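Local coordinates for hypothetical protein SA2161 (Staphylococcus aureus, PDB 1Y7R) that is of unknown function but is probably a GNAT-family acetyltransferase, moving an acetyl group from acetyl-coenzyme A to an unidentified acceptor, at residues E12-L17 / I51-V56; V67-L72 / S82-H87. The protein carries 4 engineered substitutions. One frame throughout, in Å; residues are numbered along the deposited sequence.

Interaction 1: residues E12-L17 / I51-V56; sequences EDYCAL and IGMGRV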
ATOM      1  N   GLU A  12      -0.152  -4.030 -22.444  1.00  9.01           N
ATOM      2  CA  GLU A  12       0.671  -5.136 -22.903  1.00  8.76           C
ATOM      3  C   GLU A  12       2.055  -5.108 -22.279  1.00  8.59           C
ATOM      4  O   GLU A  12       2.514  -6.139 -21.797  1.00  8.86           O
ATOM      5  CB  GLU A  12       0.798  -5.155 -24.435  1.00  8.54           C
ATOM      6  CG  GLU A  12       1.795  -6.232 -24.914  1.00 10.12           C
ATOM      7  CD  GLU A  12       1.657  -6.579 -26.367  1.00 13.57           C
ATOM      8  OE1 GLU A  12       0.983  -5.828 -27.104  1.00 15.65           O
ATOM      9  OE2 GLU A  12       2.234  -7.602 -26.785  1.00 12.60           O
ATOM     10  N   ASP A  13       2.717  -3.944 -22.276  1.00  8.17           N
ATOM     11  CA  ASP A  13       4.102  -3.835 -21.763  1.00  8.44           C
ATOM     12  C   ASP A  13       4.132  -4.173 -20.261  1.00  8.22           C
ATOM     13  O   ASP A  13       5.021  -4.892 -19.781  1.00  6.90           O
ATOM     14  CB  ASP A  13       4.675  -2.431 -21.994  1.00 10.73           C
ATOM     15  CG  ASP A  13       5.210  -2.227 -23.400  1.00 14.03           C
ATOM     16  OD1 ASP A  13       5.608  -1.073 -23.699  1.00 18.16           O
ATOM     17  OD2 ASP A  13       5.277  -3.201 -24.190  1.00 16.92           O
ATOM     18  N   TYR A  14       3.145  -3.666 -19.528  1.00  6.79           N
ATOM     19  CA  TYR A  14       3.020  -3.910 -18.101  1.00  7.29           C
ATOM     20  C   TYR A  14       2.881  -5.393 -17.821  1.00  7.39           C
ATOM     21  O   TYR A  14       3.628  -5.964 -17.031  1.00  7.17           O
ATOM     22  CB  TYR A  14       1.837  -3.128 -17.514  1.00  7.79           C
ATOM     23  CG  TYR A  14       1.497  -3.498 -16.084  1.00  8.00           C
ATOM     24  CD1 TYR A  14       2.150  -2.881 -15.033  1.00  8.47           C
ATOM     25  CD2 TYR A  14       0.490  -4.434 -15.780  1.00  8.63           C
ATOM     26  CE1 TYR A  14       1.855  -3.177 -13.715  1.00  8.46           C
ATOM     27  CE2 TYR A  14       0.193  -4.749 -14.452  1.00 10.41           C
ATOM     28  CZ  TYR A  14       0.884  -4.128 -13.425  1.00  9.84           C
ATOM     29  OH  TYR A  14       0.597  -4.427 -12.106  1.00  9.27           O
ATOM     30  N   CYS A  15       1.893  -6.016 -18.459  1.00  7.13           N
ATOM     31  CA  CYS A  15       1.619  -7.415 -18.206  1.00  6.58           C
ATOM     32  C   CYS A  15       2.849  -8.247 -18.598  1.00  6.16           C
ATOM     33  O   CYS A  15       3.237  -9.189 -17.884  1.00  5.92           O
ATOM     34  CB  CYS A  15       0.398  -7.848 -19.014  1.00  6.79           C
ATOM     35  SG  CYS A  15      -1.132  -7.139 -18.344  1.00  9.85           S
ATOM     36  N   ALA A  16       3.460  -7.887 -19.729  1.00  5.10           N
ATOM     37  CA  ALA A  16       4.621  -8.594 -20.264  1.00  6.57           C
ATOM     38  C   ALA A  16       5.824  -8.474 -19.352  1.00  5.82           C
ATOM     39  O   ALA A  16       6.581  -9.446 -19.149  1.00  5.89           O
ATOM     40  CB  ALA A  16       4.980  -8.086 -21.657  1.00  5.69           C
ATOM     41  N   LEU A  17       5.989  -7.295 -18.776  1.00  6.57           N
ATOM     42  CA  LEU A  17       7.102  -7.090 -17.866  1.00  7.18           C
ATOM     43  C   LEU A  17       6.945  -7.907 -16.595  1.00  7.16           C
ATOM     44  O   LEU A  17       7.905  -8.551 -16.157  1.00  6.90           O
ATOM     45  CB  LEU A  17       7.326  -5.613 -17.592  1.00  7.73           C
ATOM     46  CG  LEU A  17       8.452  -5.297 -16.625  1.00  9.26           C
ATOM     47  CD1 LEU A  17       9.797  -5.861 -17.128  1.00 10.68           C
ATOM     48  CD2 LEU A  17       8.502  -3.772 -16.449  1.00  9.24           C
ATOM     49  N   ILE A  51      12.296  -2.629 -20.128  1.00  4.99           N
ATOM     50  CA  ILE A  51      13.040  -3.603 -19.346  1.00  5.07           C
ATOM     51  C   ILE A  51      12.793  -3.556 -17.819  1.00  4.76           C
ATOM     52  O   ILE A  51      13.183  -4.473 -17.092  1.00  6.19           O
ATOM     53  CB  ILE A  51      14.526  -3.587 -19.720  1.00  4.49           C
ATOM     54  CG1 ILE A  51      15.239  -2.325 -19.208  1.00  7.02           C
ATOM     55  CG2 ILE A  51      14.671  -3.748 -21.252  1.00  6.70           C
ATOM     56  CD1 ILE A  51      15.603  -2.383 -17.749  1.00 10.41           C
ATOM     57  N   GLY A  52      12.148  -2.482 -17.352  1.00  4.77           N
ATOM     58  CA  GLY A  52      11.947  -2.321 -15.912  1.00  5.19           C
ATOM     59  C   GLY A  52      10.931  -1.261 -15.575  1.00  5.44           C
ATOM     60  O   GLY A  52      10.657  -0.359 -16.375  1.00  5.47           O
HETATM   61  N   MSE A  53      10.331  -1.407 -14.398  1.00  6.42           N
HETATM   62  CA  MSE A  53       9.338  -0.448 -13.914  1.00  8.48           C
HETATM   63  C   MSE A  53       9.251  -0.508 -12.395  1.00  6.85           C
HETATM   64  O   MSE A  53       9.672  -1.464 -11.755  1.00  6.70           O
HETATM   65  CB  MSE A  53       7.955  -0.735 -14.497  1.00  8.15           C
HETATM   66  CG  MSE A  53       7.269  -1.860 -13.812  1.00  8.92           C
HETATM   67 SE   MSE A  53       5.549  -2.116 -14.677  1.00 21.69          SE
HETATM   68  CE  MSE A  53       5.025  -0.402 -14.849  1.00 14.45           C
ATOM     69  N   GLY A  54       8.687   0.535 -11.837  1.00  5.91           N
ATOM     70  CA  GLY A  54       8.253   0.543 -10.426  1.00  5.05           C
ATOM     71  C   GLY A  54       7.099   1.525 -10.278  1.00  4.70           C
ATOM     72  O   GLY A  54       6.964   2.476 -11.070  1.00  4.85           O
ATOM     73  N   ARG A  55       6.238   1.292  -9.285  1.00  5.31           N
ATOM     74  CA  ARG A  55       5.051   2.140  -9.117  1.00  5.02           C
ATOM     75  C   ARG A  55       4.887   2.476  -7.637  1.00  5.82           C
ATOM     76  O   ARG A  55       5.414   1.766  -6.771  1.00  7.07           O
ATOM     77  CB  ARG A  55       3.785   1.434  -9.668  1.00  5.03           C
ATOM     78  CG  ARG A  55       3.925   1.017 -11.139  1.00  3.37           C
ATOM     79  CD  ARG A  55       2.809   0.139 -11.639  1.00  6.56           C
ATOM     80  NE  ARG A  55       1.525   0.857 -11.728  1.00  8.30           N
ATOM     81  CZ  ARG A  55       0.366   0.458 -11.200  1.00  7.09           C
ATOM     82  NH1 ARG A  55       0.255  -0.690 -10.527  1.00  9.92           N
ATOM     83  NH2 ARG A  55      -0.707   1.225 -11.403  1.00  8.19           N
ATOM     84  N   VAL A  56       4.199   3.579  -7.368  1.00  5.59           N
ATOM     85  CA  VAL A  56       3.869   4.014  -6.002  1.00  5.73           C
ATOM     86  C   VAL A  56       2.358   4.319  -5.909  1.00  5.54           C
ATOM     87  O   VAL A  56       1.782   5.031  -6.758  1.00  5.80           O
ATOM     88  CB  VAL A  56       4.676   5.257  -5.604  1.00  6.60           C
ATOM     89  CG1 VAL A  56       4.269   5.772  -4.193  1.00  6.64           C
ATOM     90  CG2 VAL A  56       6.176   4.984  -5.683  1.00  7.60           C
TER
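Tyr14 and Met53 meet because their first torsions bring ring and selenium together: the tyrosine ring leaves the helix opposite its own backbone N (chi1 171°), while CG of Met53 sits between its backbone N and carbonyl carbon (chi1 79°). The result is a helix-on-sheet junction of the GNAT fold, with helix 11-20 lying almost square across strand 49-58, the short segments being 99° apart. The two side chains cross at about a right angle in a Met-aromatic contact, Met53 SE lying 3.5 Å from Tyr14 CD1. The methyl CE arrives at the ring edge, in its plane. Met53, present as selenomethionine, suits this spot because a long unbranched chain can bend at its end to fit a ring. Beyond it, Arg55 also crosses Tyr14 at about a right angle, its CD 4.0 Å from Tyr14 CE1, and its guanidinium plane stands steeply to the ring plane. Both polar ends turn to Asp68 on strand 63-71, whose OD2 is hydrogen-bonded to Tyr14 OH and salt-bridged to Arg55 NH1. Asp59 of the second subunit makes a salt bridge with Arg55 NH2. Leu17, one helical turn on, points at the strand. Its CD2 presses tightly on Met53 CG at 3.5 Å, and the two chains run past each other in opposite senses. Ile51 and Gly52 both face Leu44 in a classic beta bulge, and Leu17 packs on the backbone there: Leu17 CD2 lies 3.6 Å from Gly52 C, and Leu17 CD1 rests 3.7 Å from Ile51 O.

Interaction 2: residues V67-L72 / S82-H87; sequences VDIAVL and SLIMEH. Engineered in segment 67-72: Leu72 (natural residue Ser). With PO4 (phosphate ion), chain C.
Ile84 is the main bump on helix 80-95 where it lies on strand 63-71, the first strand of the beta-alpha-beta unit that the GNAT fold completes with strand 101-107. The short segments run at 146°, as suits a helix returning over the strand it follows. Ile84 points toward the strand and is received by a hollow with Ile69 at one end, Val71 at the other and the Ala70 backbone as its floor. Beta-branching lets the residue fill both ends: CG2 goes to Ile69 CD1 at 3.9 Å, while CD1, at the end of an extended chain (chi2 160°), reaches Val71 CG2 at 3.6 Å. The same CD1 comes down to 4.1 Å from Ala70 O, so a backbone oxygen, not only carbon, borders the methyl. The reverse fit is made by Ile69, whose CD1 enters the notch between Ile84 CG2 and Met85 SE, the latter 4.2 Å from Ile69 CD1. Met85, a selenomethionine bent at chi2 and chi3, packs against Leu113, Tyr114, Phe117 and Phe119. The small Ala70 side chain points away from the helix, touching Met23. No hydrogen bond joins strand and helix; branched aliphatic side chains and one flexible selenomethionine do the fitting. Polar chemistry appears in the first turn of the helix, where a phosphate ion, probably from the crystallisation liquor, sits in a position consistent with that of the coenzyme A pyrophosphate in GNAT relatives. Ser82 grips it twice: Ser82 N donates to phosphate O3 at 3.1 Å (N-H...O 150°), and Ser82 OG donates to phosphate O2 at 2.8 Å.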
ATOM      1  N   VAL A  67       5.145  -0.682  -5.182  1.00  5.95           N
ATOM      2  CA  VAL A  67       4.576  -1.904  -5.760  1.00  7.08           C
ATOM      3  C   VAL A  67       5.129  -2.116  -7.164  1.00  7.02           C
ATOM      4  O   VAL A  67       5.654  -1.176  -7.747  1.00  7.68           O
ATOM      5  CB  VAL A  67       3.009  -1.869  -5.809  1.00  7.04           C
ATOM      6  CG1 VAL A  67       2.402  -1.775  -4.394  1.00  8.38           C
ATOM      7  CG2 VAL A  67       2.451  -0.734  -6.755  1.00  6.55           C
ATOM      8  N   ASP A  68       5.020  -3.337  -7.691  1.00  8.29           N
ATOM      9  CA  ASP A  68       5.353  -3.609  -9.102  1.00  8.90           C
ATOM     10  C   ASP A  68       6.786  -3.269  -9.457  1.00  8.87           C
ATOM     11  O   ASP A  68       7.055  -2.736 -10.547  1.00  8.92           O
ATOM     12  CB  ASP A  68       4.393  -2.852 -10.030  1.00  9.70           C
ATOM     13  CG  ASP A  68       3.049  -3.527 -10.132  1.00 12.55           C
ATOM     14  OD1 ASP A  68       3.014  -4.767 -10.034  1.00 19.58           O
ATOM     15  OD2 ASP A  68       2.028  -2.853 -10.281  1.00 14.49           O
ATOM     16  N   ILE A  69       7.736  -3.579  -8.561  1.00  8.37           N
ATOM     17  CA  ILE A  69       9.156  -3.427  -8.920  1.00  8.32           C
ATOM     18  C   ILE A  69       9.518  -4.627  -9.785  1.00  8.43           C
ATOM     19  O   ILE A  69       9.734  -5.739  -9.274  1.00  9.26           O
ATOM     20  CB  ILE A  69      10.058  -3.341  -7.669  1.00  8.23           C
ATOM     21  CG1 ILE A  69       9.568  -2.187  -6.781  1.00  9.14           C
ATOM     22  CG2 ILE A  69      11.553  -3.140  -8.064  1.00  9.30           C
ATOM     23  CD1 ILE A  69       9.681  -0.847  -7.392  1.00 11.53           C
ATOM     24  N   ALA A  70       9.587  -4.402 -11.095  1.00  7.86           N
ATOM     25  CA  ALA A  70       9.708  -5.508 -12.038  1.00  6.62           C
ATOM     26  C   ALA A  70      10.845  -5.189 -12.979  1.00  7.14           C
ATOM     27  O   ALA A  70      10.799  -4.166 -13.670  1.00  7.68           O
ATOM     28  CB  ALA A  70       8.425  -5.643 -12.841  1.00  8.72           C
ATOM     29  N   VAL A  71      11.836  -6.070 -13.037  1.00  5.19           N
ATOM     30  CA  VAL A  71      12.941  -5.921 -13.994  1.00  5.02           C
ATOM     31  C   VAL A  71      13.010  -7.248 -14.756  1.00  5.52           C
ATOM     32  O   VAL A  71      12.979  -8.306 -14.131  1.00  4.85           O
ATOM     33  CB  VAL A  71      14.288  -5.635 -13.237  1.00  5.34           C
ATOM     34  CG1 VAL A  71      15.498  -5.752 -14.168  1.00  6.00           C
ATOM     35  CG2 VAL A  71      14.227  -4.260 -12.470  1.00  6.35           C
ATOM     36  N   LEU A  72      13.101  -7.212 -16.086  1.00  4.11           N
ATOM     37  CA  LEU A  72      13.274  -8.454 -16.864  1.00  4.84           C
ATOM     38  C   LEU A  72      14.316  -9.370 -16.256  1.00  5.77           C
ATOM     39  O   LEU A  72      15.410  -8.924 -15.861  1.00  4.37           O
ATOM     40  CB  LEU A  72      13.683  -8.150 -18.295  1.00  6.19           C
ATOM     41  CG  LEU A  72      12.638  -7.435 -19.129  1.00  6.22           C
ATOM     42  CD1 LEU A  72      13.275  -7.101 -20.478  1.00  5.47           C
ATOM     43  CD2 LEU A  72      11.427  -8.355 -19.309  1.00  5.92           C
ATOM     44  N   SER A  82      17.949  -0.930  -8.817  1.00  5.78           N
ATOM     45  CA  SER A  82      18.431   0.207  -8.043  1.00  5.73           C
ATOM     46  C   SER A  82      18.078   1.499  -8.753  1.00  5.55           C
ATOM     47  O   SER A  82      17.675   2.455  -8.109  1.00  5.75           O
ATOM     48  CB  SER A  82      19.948   0.149  -7.822  1.00  5.55           C
ATOM     49  OG  SER A  82      20.252  -0.613  -6.653  1.00  9.36           O
ATOM     50  N   LEU A  83      18.199   1.517 -10.081  1.00  5.51           N
ATOM     51  CA  LEU A  83      17.820   2.707 -10.855  1.00  5.12           C
ATOM     52  C   LEU A  83      16.333   3.092 -10.655  1.00  4.45           C
ATOM     53  O   LEU A  83      15.995   4.259 -10.369  1.00  5.61           O
ATOM     54  CB  LEU A  83      18.176   2.490 -12.338  1.00  4.35           C
ATOM     55  CG  LEU A  83      17.980   3.761 -13.205  1.00  7.54           C
ATOM     56  CD1 LEU A  83      18.778   4.969 -12.716  1.00  9.70           C
ATOM     57  CD2 LEU A  83      18.399   3.433 -14.593  1.00  6.48           C
ATOM     58  N   ILE A  84      15.464   2.090 -10.754  1.00  3.98           N
ATOM     59  CA  ILE A  84      14.033   2.250 -10.452  1.00  4.15           C
ATOM     60  C   ILE A  84      13.827   2.839  -9.042  1.00  3.99           C
ATOM     61  O   ILE A  84      13.131   3.848  -8.856  1.00  4.67           O
ATOM     62  CB  ILE A  84      13.319   0.907 -10.641  1.00  3.73           C
ATOM     63  CG1 ILE A  84      13.223   0.610 -12.146  1.00  5.05           C
ATOM     64  CG2 ILE A  84      11.920   0.923  -9.994  1.00  5.34           C
ATOM     65  CD1 ILE A  84      12.976  -0.856 -12.499  1.00 10.00           C
HETATM   66  N   MSE A  85      14.481   2.238  -8.064  1.00  4.85           N
HETATM   67  CA  MSE A  85      14.318   2.676  -6.674  1.00  5.50           C
HETATM   68  C   MSE A  85      14.836   4.094  -6.476  1.00  5.98           C
HETATM   69  O   MSE A  85      14.229   4.843  -5.733  1.00  6.37           O
HETATM   70  CB  MSE A  85      15.010   1.707  -5.710  1.00  6.93           C
HETATM   71  CG  MSE A  85      14.294   0.398  -5.472  1.00  6.56           C
HETATM   72 SE   MSE A  85      12.464   0.681  -4.709  1.00 17.61          SE
HETATM   73  CE  MSE A  85      12.995   1.360  -2.948  1.00 10.83           C
ATOM     74  N   GLU A  86      15.943   4.478  -7.130  1.00  5.85           N
ATOM     75  CA  GLU A  86      16.441   5.840  -7.011  1.00  7.00           C
ATOM     76  C   GLU A  86      15.373   6.834  -7.472  1.00  6.60           C
ATOM     77  O   GLU A  86      15.135   7.859  -6.831  1.00  7.67           O
ATOM     78  CB  GLU A  86      17.740   6.028  -7.826  1.00  7.56           C
ATOM     79  CG  GLU A  86      18.958   5.338  -7.202  1.00 11.23           C
ATOM     80  CD  GLU A  86      19.516   6.111  -5.974  1.00 12.39           C
ATOM     81  OE1 GLU A  86      18.790   6.962  -5.409  1.00 14.23           O
ATOM     82  OE2 GLU A  86      20.689   5.879  -5.595  1.00 14.22           O
ATOM     83  N   HIS A  87      14.708   6.534  -8.580  1.00  5.50           N
ATOM     84  CA  HIS A  87      13.649   7.450  -9.065  1.00  5.80           C
ATOM     85  C   HIS A  87      12.409   7.450  -8.163  1.00  5.97           C
ATOM     86  O   HIS A  87      11.846   8.522  -7.849  1.00  6.48           O
ATOM     87  CB  HIS A  87      13.346   7.141 -10.525  1.00  6.00           C
ATOM     88  CG  HIS A  87      14.431   7.605 -11.447  1.00  8.58           C
ATOM     89  ND1 HIS A  87      14.441   8.871 -11.996  1.00  9.58           N
ATOM     90  CD2 HIS A  87      15.587   7.015 -11.837  1.00  8.78           C
ATOM     91  CE1 HIS A  87      15.527   9.017 -12.738  1.00 10.35           C
ATOM     92  NE2 HIS A  87      16.243   7.908 -12.657  1.00  9.52           N
TER
HETATM   93  P   PO4 C 503      20.614  -4.087  -8.146  0.50  2.06           P
HETATM   94  O1  PO4 C 503      19.655  -4.903  -7.291  0.50  2.00           O
HETATM   95  O2  PO4 C 503      21.370  -3.074  -7.325  0.50  2.00           O
HETATM   96  O3  PO4 C 503      19.743  -3.387  -9.171  0.50  2.00           O
HETATM   97  O4  PO4 C 503      21.585  -4.940  -8.936  0.50  3.35           O

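How the interactions relate
Interactions 1 and 2 are both buried and share one sheet, whose neighbouring strands 49-58 and 63-71 each receive a helix, from opposite faces. The two contacts meet through the sheet: Ile84 CD1 of interaction 2 comes within 3.3 Å of Met53 N, while the Met53 side chain belongs to interaction 1. Their chemistry differs with place. Interaction 1 mixes a selenomethionine, a ring and aliphatic groups with a buried charge cluster that extends to the second subunit, and Asp68, on the strand of interaction 2, serves that cluster. The side chains that meet in interaction 2 are all apolar; it lies nearer the centre of the chain, and becomes polar at the phosphate-bearing start of helix 80-95.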